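Local coordinates for T9SS C-terminal target domain-containing protein (Bacteroides cellulosilyticus, PDB 5JVK) that probably hydrolyses O-glycosidic bonds within carbohydrate chains, as an endo-acting family 39 glycoside hydrolase of a gut symbiont, at residues 335-343 and 369-377; 252-263 and 281-290. One frame throughout, in Å; residues are numbered along the deposited sequence.

Contact 1 (335-343 and 369-377); sequences SVWVTEIGW and MSPGVFWYD
The last beta-alpha-beta unit of a (beta/alpha)8 barrel brings strand 335-341 alongside strand 373-375 in parallel, Val-338 pairing with Val-373 and Ile-341 with Trp-375; the one-residue slip between these pairs is a beta bulge. Phe-374 bonds on both sides of it: its N points almost straight (175°) at Val-338 O, 2.8 Å away, and its O accepts from Ile-341 N at 3.0 Å. Ahead of the strand, Ser-370 turns its hydroxyl anti to the backbone N (chi1 -175°), where OG donates to an in-plane lone pair of Val-336 O at 2.6 Å and accepts from Gly-372 N in an ST turn. Pro-371, rigid and apolar, lays CG over one face of Trp-337, 3.6 Å from the centroid of the six-membered ring, and Gly-372 lets that indole in, since a CB would run into Trp-337 CE3. At the far end Gly-342 CA covers a face of Trp-375, whose CZ3 meets the edge of Trp-343 at CE3, 3.6 Å away. Glu-340 lies beside Tyr-376, CD to CD1 3.9 Å, its carboxylate bound by Arg-134 and Tyr-290; in clan GH-A glycosidases, to which family 39 belongs, the end of the seventh strand carries the catalytic nucleophile, a role consistent with this position. Val-373 and Trp-375 pack on helix 350-366 and Val-338 on helix 312-325, while Trp-337 and Phe-374 reach Arg-132 of strand 132-138.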
loop_
_atom_site.group_PDB
_atom_site.type_symbol
_atom_site.label_atom_id
_atom_site.label_comp_id
_atom_site.label_asym_id
_atom_site.label_seq_id
_atom_site.Cartn_x
_atom_site.Cartn_y
_atom_site.Cartn_z
ATOM N N SER A 335 7.617 16.662 -7.315
ATOM C CA SER A 335 7.558 15.393 -6.591
ATOM C C SER A 335 6.858 14.330 -7.444
ATOM O O SER A 335 5.949 14.642 -8.218
ATOM C CB SER A 335 6.843 15.566 -5.247
ATOM O OG SER A 335 5.572 16.171 -5.414
ATOM N N VAL A 336 7.300 13.082 -7.310
ATOM C CA VAL A 336 6.722 11.954 -8.042
ATOM C C VAL A 336 6.009 11.051 -7.044
ATOM O O VAL A 336 6.644 10.499 -6.152
ATOM C CB VAL A 336 7.803 11.154 -8.803
ATOM C CG1 VAL A 336 7.182 10.000 -9.585
ATOM C CG2 VAL A 336 8.579 12.076 -9.731
ATOM N N TRP A 337 4.697 10.900 -7.207
ATOM C CA TRP A 337 3.869 10.123 -6.287
ATOM C C TRP A 337 3.401 8.831 -6.949
ATOM O O TRP A 337 2.743 8.873 -7.983
ATOM C CB TRP A 337 2.669 10.963 -5.856
ATOM C CG TRP A 337 3.066 12.167 -5.067
ATOM C CD1 TRP A 337 3.567 13.340 -5.555
ATOM C CD2 TRP A 337 3.013 12.315 -3.643
ATOM N NE1 TRP A 337 3.826 14.211 -4.522
ATOM C CE2 TRP A 337 3.492 13.609 -3.339
ATOM C CE3 TRP A 337 2.601 11.481 -2.595
ATOM C CZ2 TRP A 337 3.571 14.090 -2.028
ATOM C CZ3 TRP A 337 2.682 11.961 -1.289
ATOM C CH2 TRP A 337 3.165 13.254 -1.020
ATOM N N VAL A 338 3.735 7.686 -6.359
ATOM C CA VAL A 338 3.304 6.391 -6.894
ATOM C C VAL A 338 1.933 6.076 -6.292
ATOM O O VAL A 338 1.811 5.309 -5.336
ATOM C CB VAL A 338 4.348 5.286 -6.617
ATOM C CG1 VAL A 338 3.944 3.975 -7.283
ATOM C CG2 VAL A 338 5.725 5.740 -7.093
ATOM N N THR A 339 0.902 6.695 -6.862
ATOM C CA THR A 339 -0.440 6.688 -6.269
ATOM C C THR A 339 -1.209 5.374 -6.439
ATOM O O THR A 339 -2.207 5.161 -5.757
ATOM C CB THR A 339 -1.294 7.869 -6.777
ATOM O OG1 THR A 339 -1.432 7.803 -8.203
ATOM C CG2 THR A 339 -0.651 9.194 -6.378
ATOM N N GLU A 340 -0.755 4.504 -7.341
ATOM C CA GLU A 340 -1.178 3.099 -7.345
ATOM C C GLU A 340 -0.033 2.189 -7.778
ATOM O O GLU A 340 0.629 2.446 -8.782
ATOM C CB GLU A 340 -2.364 2.850 -8.282
ATOM C CG GLU A 340 -3.675 3.516 -7.893
ATOM C CD GLU A 340 -4.835 3.125 -8.798
ATOM O OE1 GLU A 340 -4.731 2.131 -9.554
ATOM O OE2 GLU A 340 -5.863 3.831 -8.763
ATOM N N ILE A 341 0.193 1.130 -7.009
ATOM C CA ILE A 341 0.982 -0.008 -7.467
ATOM C C ILE A 341 0.477 -1.233 -6.714
ATOM O O ILE A 341 0.129 -1.133 -5.540
ATOM C CB ILE A 341 2.502 0.216 -7.281
ATOM C CG1 ILE A 341 3.297 -0.934 -7.912
ATOM C CG2 ILE A 341 2.874 0.383 -5.811
ATOM C CD1 ILE A 341 4.785 -0.668 -8.010
ATOM N N GLY A 342 0.406 -2.375 -7.389
ATOM C CA GLY A 342 -0.085 -3.581 -6.748
ATOM C C GLY A 342 -0.071 -4.821 -7.611
ATOM O O GLY A 342 0.120 -4.752 -8.824
ATOM N N TRP A 343 -0.257 -5.956 -6.948
ATOM C CA TRP A 343 -0.399 -7.261 -7.578
ATOM C C TRP A 343 -1.653 -7.910 -6.999
ATOM O O TRP A 343 -2.048 -7.601 -5.871
ATOM C CB TRP A 343 0.827 -8.127 -7.293
ATOM C CG TRP A 343 2.074 -7.696 -8.022
ATOM C CD1 TRP A 343 2.596 -8.260 -9.140
ATOM C CD2 TRP A 343 2.952 -6.622 -7.670
ATOM N NE1 TRP A 343 3.742 -7.613 -9.517
ATOM C CE2 TRP A 343 3.986 -6.600 -8.631
ATOM C CE3 TRP A 343 2.970 -5.682 -6.637
ATOM C CZ2 TRP A 343 5.025 -5.667 -8.596
ATOM C CZ3 TRP A 343 3.995 -4.753 -6.600
ATOM C CH2 TRP A 343 5.014 -4.752 -7.575
ATOM N N MET A 369 12.994 7.992 -4.046
ATOM C CA MET A 369 12.611 9.188 -4.804
ATOM C C MET A 369 11.183 9.673 -4.529
ATOM O O MET A 369 10.962 10.879 -4.465
ATOM C CB MET A 369 12.857 8.983 -6.310
ATOM C CG MET A 369 11.954 7.972 -6.999
ATOM S SD MET A 369 10.572 8.746 -7.860
ATOM C CE MET A 369 9.571 7.320 -8.276
ATOM N N SER A 370 10.226 8.755 -4.370
ATOM C CA SER A 370 8.833 9.115 -4.092
ATOM C C SER A 370 8.574 9.255 -2.588
ATOM O O SER A 370 9.040 8.422 -1.805
ATOM C CB SER A 370 7.890 8.056 -4.670
ATOM O OG SER A 370 6.534 8.438 -4.511
ATOM N N PRO A 371 7.823 10.302 -2.175
ATOM C CA PRO A 371 7.392 10.415 -0.777
ATOM C C PRO A 371 6.120 9.623 -0.437
ATOM O O PRO A 371 5.696 9.640 0.715
ATOM C CB PRO A 371 7.141 11.915 -0.618
ATOM C CG PRO A 371 6.692 12.350 -1.966
ATOM C CD PRO A 371 7.426 11.490 -2.959
ATOM N N GLY A 372 5.514 8.955 -1.420
ATOM C CA GLY A 372 4.290 8.191 -1.190
ATOM C C GLY A 372 4.056 7.115 -2.237
ATOM O O GLY A 372 3.684 7.416 -3.372
ATOM N N VAL A 373 4.282 5.864 -1.845
ATOM C CA VAL A 373 4.008 4.704 -2.683
ATOM C C VAL A 373 2.777 4.006 -2.120
ATOM O O VAL A 373 2.839 3.402 -1.046
ATOM C CB VAL A 373 5.219 3.751 -2.721
ATOM C CG1 VAL A 373 4.900 2.490 -3.517
ATOM C CG2 VAL A 373 6.429 4.477 -3.302
ATOM N N PHE A 374 1.668 4.093 -2.856
ATOM C CA PHE A 374 0.361 3.638 -2.381
ATOM C C PHE A 374 -0.005 2.274 -2.962
ATOM O O PHE A 374 -0.176 2.137 -4.175
ATOM C CB PHE A 374 -0.721 4.655 -2.745
ATOM C CG PHE A 374 -0.608 5.956 -2.007
ATOM C CD1 PHE A 374 -1.484 6.264 -0.971
ATOM C CD2 PHE A 374 0.372 6.886 -2.351
ATOM C CE1 PHE A 374 -1.387 7.470 -0.296
ATOM C CE2 PHE A 374 0.481 8.089 -1.672
ATOM C CZ PHE A 374 -0.403 8.384 -0.645
ATOM N N TRP A 375 -0.132 1.272 -2.093
ATOM C CA TRP A 375 -0.540 -0.062 -2.514
ATOM C C TRP A 375 -1.999 -0.062 -2.950
ATOM O O TRP A 375 -2.858 0.440 -2.222
ATOM C CB TRP A 375 -0.357 -1.078 -1.385
ATOM C CG TRP A 375 -0.827 -2.457 -1.751
ATOM C CD1 TRP A 375 -2.073 -2.981 -1.553
ATOM C CD2 TRP A 375 -0.060 -3.479 -2.392
ATOM N NE1 TRP A 375 -2.127 -4.268 -2.028
ATOM C CE2 TRP A 375 -0.904 -4.600 -2.547
ATOM C CE3 TRP A 375 1.262 -3.560 -2.845
ATOM C CZ2 TRP A 375 -0.468 -5.788 -3.132
ATOM C CZ3 TRP A 375 1.694 -4.742 -3.428
ATOM C CH2 TRP A 375 0.830 -5.842 -3.564
ATOM N N TYR A 376 -2.272 -0.624 -4.129
ATOM C CA TYR A 376 -3.641 -0.879 -4.569
ATOM C C TYR A 376 -3.950 -2.364 -4.362
ATOM O O TYR A 376 -3.285 -3.198 -4.970
ATOM C CB TYR A 376 -3.858 -0.504 -6.040
ATOM C CG TYR A 376 -5.324 -0.553 -6.392
ATOM C CD1 TYR A 376 -6.143 0.552 -6.178
ATOM C CD2 TYR A 376 -5.911 -1.726 -6.876
ATOM C CE1 TYR A 376 -7.499 0.505 -6.462
ATOM C CE2 TYR A 376 -7.268 -1.783 -7.165
ATOM C CZ TYR A 376 -8.057 -0.666 -6.956
ATOM O OH TYR A 376 -9.401 -0.708 -7.239
ATOM N N ASP A 377 -4.912 -2.732 -3.510
ATOM C CA ASP A 377 -5.627 -1.853 -2.570
ATOM C C ASP A 377 -5.758 -2.575 -1.224
ATOM O O ASP A 377 -5.232 -3.682 -1.064
ATOM C CB ASP A 377 -6.987 -1.405 -3.145
ATOM C CG ASP A 377 -7.922 -2.566 -3.489
ATOM O OD1 ASP A 377 -7.553 -3.752 -3.336
ATOM O OD2 ASP A 377 -9.050 -2.274 -3.930
HETATM O O HOH W 1 9.572 12.884 -5.773
#

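Contact 2 (252-263 and 281-290); sequences TLISGGGSGAGG and FQDGYSIHPY
Leu-253 and Asp-283 are tied through both backbone and side chain. Leu-253 O accepts from Asp-283 N at 3.1 Å and from Gly-284 N, so one carbonyl grips two consecutive amides. Further on, Ser-255 N donates to Gly-284 O at 2.9 Å and Ser-286 N to Ser-255 O, the usual alternation of parallel strands. Past the strands, His-288 N returns to Gly-263 O at 2.8 Å.

Among side chains, Asp-283 OD2 takes the Leu-253 N-H almost straight (171°) on its anti side, 2.8 Å away, with CG set beside its own backbone N (chi1 -55°). An acid suits this spot: besides this amide its oxygens meet Lys-245, in a salt bridge, and Tyr-241, both of helix 229-247. These bonds join the fifth and sixth strands of the (beta/alpha)8 barrel, 252-255 and 284-287, linked through the short helix 270-275.

Nonpolar contacts are made largely by small groups. Thr-252 CG2 rests on Asp-283 CB, and Ile-254 CG2 sits 3.8 Å from Ser-286 CB. In the loop after strand 252-255, Gly-258 CA lies over one face of the His-288 ring, 3.8 Å from its centroid; a CB would collide with CG of the imidazole, and the backbone of Gly-258, with phi positive, is of the kind glycine adopts most easily. The ring nitrogens of His-288 are taken up by other residues: ND1 bonds Glu-223 and NE2 bonds Thr-339, and a leucine in place of the histidine would probably leave both without their imidazole partner.

Two waters bridge the segments: one donates to Ser-259 O and Ser-286 O, the other to Gly-262 O and Tyr-290 O.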
loop_
_atom_site.group_PDB
_atom_site.type_symbol
_atom_site.label_atom_id
_atom_site.label_comp_id
_atom_site.label_asym_id
_atom_site.label_seq_id
_atom_site.Cartn_x
_atom_site.Cartn_y
_atom_site.Cartn_z
ATOM N N THR A 252 0.140 20.094 -1.876
ATOM C CA THR A 252 0.848 19.598 -3.048
ATOM C C THR A 252 -0.212 19.191 -4.071
ATOM O O THR A 252 -0.914 18.191 -3.881
ATOM C CB THR A 252 1.746 18.403 -2.687
ATOM O OG1 THR A 252 2.585 18.760 -1.585
ATOM C CG2 THR A 252 2.623 17.996 -3.863
ATOM N N LEU A 253 -0.357 19.998 -5.122
ATOM C CA LEU A 253 -1.257 19.686 -6.231
ATOM C C LEU A 253 -0.564 18.698 -7.164
ATOM O O LEU A 253 0.491 19.007 -7.725
ATOM C CB LEU A 253 -1.654 20.962 -6.984
ATOM C CG LEU A 253 -2.820 20.913 -7.989
ATOM C CD1 LEU A 253 -2.448 20.216 -9.296
ATOM C CD2 LEU A 253 -4.066 20.278 -7.376
ATOM N N ILE A 254 -1.173 17.522 -7.329
ATOM C CA ILE A 254 -0.570 16.401 -8.053
ATOM C C ILE A 254 -1.316 16.140 -9.368
ATOM O O ILE A 254 -2.508 15.833 -9.358
ATOM C CB ILE A 254 -0.557 15.122 -7.182
ATOM C CG1 ILE A 254 0.237 15.369 -5.888
ATOM C CG2 ILE A 254 0.032 13.942 -7.955
ATOM C CD1 ILE A 254 -0.011 14.346 -4.799
ATOM N N SER A 255 -0.602 16.255 -10.488
ATOM C CA SER A 255 -1.169 16.031 -11.824
ATOM C C SER A 255 -0.897 14.616 -12.337
ATOM O O SER A 255 -0.272 13.810 -11.647
ATOM C CB SER A 255 -0.574 17.033 -12.800
ATOM O OG SER A 255 0.809 16.774 -12.981
ATOM N N GLY A 256 -1.365 14.321 -13.551
ATOM C CA GLY A 256 -1.121 13.039 -14.204
ATOM C C GLY A 256 -2.202 12.028 -13.903
ATOM O O GLY A 256 -2.877 11.543 -14.815
ATOM N N GLY A 257 -2.357 11.699 -12.622
ATOM C CA GLY A 257 -3.339 10.718 -12.185
ATOM C C GLY A 257 -3.001 9.302 -12.599
ATOM O O GLY A 257 -3.896 8.460 -12.705
ATOM N N GLY A 258 -1.715 9.037 -12.830
ATOM C CA GLY A 258 -1.275 7.769 -13.392
ATOM C C GLY A 258 -1.725 7.525 -14.819
ATOM O O GLY A 258 -2.013 6.388 -15.180
ATOM N N SER A 259 -1.795 8.587 -15.622
ATOM C CA SER A 259 -2.135 8.479 -17.045
ATOM C C SER A 259 -0.852 8.322 -17.866
ATOM O O SER A 259 0.252 8.387 -17.316
ATOM C CB SER A 259 -2.948 9.696 -17.509
ATOM O OG SER A 259 -2.259 10.907 -17.266
ATOM N N GLY A 260 -1.003 8.122 -19.175
ATOM C CA GLY A 260 0.112 7.778 -20.057
ATOM C C GLY A 260 0.312 6.275 -20.164
ATOM O O GLY A 260 -0.190 5.508 -19.334
ATOM N N ALA A 261 1.048 5.864 -21.197
ATOM C CA ALA A 261 1.351 4.449 -21.462
ATOM C C ALA A 261 1.902 3.730 -20.223
ATOM O O ALA A 261 2.827 4.224 -19.579
ATOM C CB ALA A 261 2.342 4.338 -22.615
ATOM N N GLY A 262 1.309 2.584 -19.889
ATOM C CA GLY A 262 1.687 1.803 -18.701
ATOM C C GLY A 262 1.497 2.493 -17.354
ATOM O O GLY A 262 2.058 2.058 -16.346
ATOM N N GLY A 263 0.690 3.551 -17.324
ATOM C CA GLY A 263 0.547 4.383 -16.135
ATOM C C GLY A 263 1.667 5.385 -15.899
ATOM O O GLY A 263 1.817 5.878 -14.780
ATOM N N PHE A 281 2.774 24.548 -13.454
ATOM C CA PHE A 281 1.362 24.349 -13.101
ATOM C C PHE A 281 1.081 23.088 -12.267
ATOM O O PHE A 281 -0.077 22.677 -12.131
ATOM C CB PHE A 281 0.505 24.404 -14.374
ATOM C CG PHE A 281 0.631 25.710 -15.110
ATOM C CD1 PHE A 281 -0.106 26.824 -14.706
ATOM C CD2 PHE A 281 1.517 25.847 -16.172
ATOM C CE1 PHE A 281 0.021 28.040 -15.366
ATOM C CE2 PHE A 281 1.651 27.061 -16.836
ATOM C CZ PHE A 281 0.901 28.159 -16.434
ATOM N N GLN A 282 2.138 22.476 -11.720
ATOM C CA GLN A 282 2.017 21.426 -10.703
ATOM C C GLN A 282 3.068 21.586 -9.609
ATOM O O GLN A 282 4.092 22.251 -9.796
ATOM C CB GLN A 282 2.201 20.028 -11.305
ATOM C CG GLN A 282 1.616 19.810 -12.687
ATOM C CD GLN A 282 2.654 19.701 -13.781
ATOM O OE1 GLN A 282 3.601 20.487 -13.851
ATOM N NE2 GLN A 282 2.477 18.720 -14.653
ATOM N N ASP A 283 2.788 20.961 -8.468
ATOM C CA ASP A 283 3.787 20.706 -7.430
ATOM C C ASP A 283 4.393 19.304 -7.594
ATOM O O ASP A 283 5.518 19.053 -7.160
ATOM C CB ASP A 283 3.154 20.853 -6.047
ATOM C CG ASP A 283 2.489 22.205 -5.850
ATOM O OD1 ASP A 283 3.079 23.229 -6.244
ATOM O OD2 ASP A 283 1.367 22.241 -5.303
ATOM N N GLY A 284 3.639 18.393 -8.205
ATOM C CA GLY A 284 4.138 17.063 -8.533
ATOM C C GLY A 284 3.213 16.344 -9.493
ATOM O O GLY A 284 2.165 16.878 -9.867
ATOM N N TYR A 285 3.613 15.144 -9.912
ATOM C CA TYR A 285 2.767 14.282 -10.741
ATOM C C TYR A 285 2.756 12.865 -10.195
ATOM O O TYR A 285 3.583 12.512 -9.355
ATOM C CB TYR A 285 3.214 14.297 -12.213
ATOM C CG TYR A 285 4.545 13.624 -12.504
ATOM C CD1 TYR A 285 4.604 12.302 -12.960
ATOM C CD2 TYR A 285 5.744 14.317 -12.344
ATOM C CE1 TYR A 285 5.822 11.689 -13.234
ATOM C CE2 TYR A 285 6.962 13.712 -12.617
ATOM C CZ TYR A 285 6.998 12.400 -13.058
ATOM O OH TYR A 285 8.215 11.816 -13.324
ATOM N N SER A 286 1.809 12.062 -10.674
ATOM C CA SER A 286 1.655 10.684 -10.218
ATOM C C SER A 286 1.755 9.665 -11.350
ATOM O O SER A 286 1.423 9.965 -12.501
ATOM C CB SER A 286 0.325 10.508 -9.482
ATOM O OG SER A 286 -0.773 10.784 -10.331
ATOM N N ILE A 287 2.210 8.462 -10.993
ATOM C CA ILE A 287 2.282 7.319 -11.908
ATOM C C ILE A 287 1.607 6.091 -11.293
ATOM O O ILE A 287 1.550 5.953 -10.070
ATOM C CB ILE A 287 3.737 6.970 -12.295
ATOM C CG1 ILE A 287 4.614 6.740 -11.057
ATOM C CG2 ILE A 287 4.328 8.074 -13.160
ATOM C CD1 ILE A 287 5.838 5.905 -11.342
ATOM N N HIS A 288 1.109 5.205 -12.154
ATOM C CA HIS A 288 0.516 3.929 -11.755
ATOM C C HIS A 288 1.319 2.791 -12.401
ATOM O O HIS A 288 0.811 2.102 -13.288
ATOM C CB HIS A 288 -0.952 3.860 -12.207
ATOM C CG HIS A 288 -1.888 4.716 -11.409
ATOM N ND1 HIS A 288 -3.255 4.634 -11.548
ATOM C CD2 HIS A 288 -1.667 5.652 -10.454
ATOM C CE1 HIS A 288 -3.835 5.494 -10.731
ATOM N NE2 HIS A 288 -2.893 6.121 -10.052
ATOM N N PRO A 289 2.579 2.585 -11.967
ATOM C CA PRO A 289 3.473 1.673 -12.685
ATOM C C PRO A 289 3.217 0.195 -12.359
ATOM O O PRO A 289 4.032 -0.452 -11.702
ATOM C CB PRO A 289 4.854 2.125 -12.202
ATOM C CG PRO A 289 4.606 2.489 -10.778
ATOM C CD PRO A 289 3.244 3.143 -10.773
ATOM N N TYR A 290 2.090 -0.330 -12.829
ATOM C CA TYR A 290 1.736 -1.729 -12.598
ATOM C C TYR A 290 2.669 -2.645 -13.389
ATOM O O TYR A 290 2.812 -2.489 -14.600
ATOM C CB TYR A 290 0.280 -2.009 -12.994
ATOM C CG TYR A 290 -0.746 -1.536 -11.987
ATOM C CD1 TYR A 290 -1.127 -2.352 -10.925
ATOM C CD2 TYR A 290 -1.357 -0.282 -12.103
ATOM C CE1 TYR A 290 -2.076 -1.938 -10.002
ATOM C CE2 TYR A 290 -2.309 0.139 -11.183
ATOM C CZ TYR A 290 -2.663 -0.695 -10.133
ATOM O OH TYR A 290 -3.600 -0.302 -9.205
HETATM O O HOH W 2 1.978 9.732 -15.353
HETATM O O HOH W 3 3.587 -0.224 -15.889
#

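How the contacts relate
Along the chain the two contacts come in series: contact 2 closes with segment 281-290 before contact 1 opens at residue 335. Their centres lie about 10 Å apart in one closed parallel sheet, where contact 2 joins the fifth strand to the sixth and contact 1 the seventh to the eighth. The sixth and seventh strands, 284-287 and 335-341, are neighbours, and Trp-337 N probably donates to Tyr-285 O across that seam, 2.9 Å away. Near the ends of these strands Tyr-290 of contact 2 and Glu-340 of contact 1 meet. Both contacts thus reach the C-terminal mouth of the barrel, where enzymes of this fold place their active site.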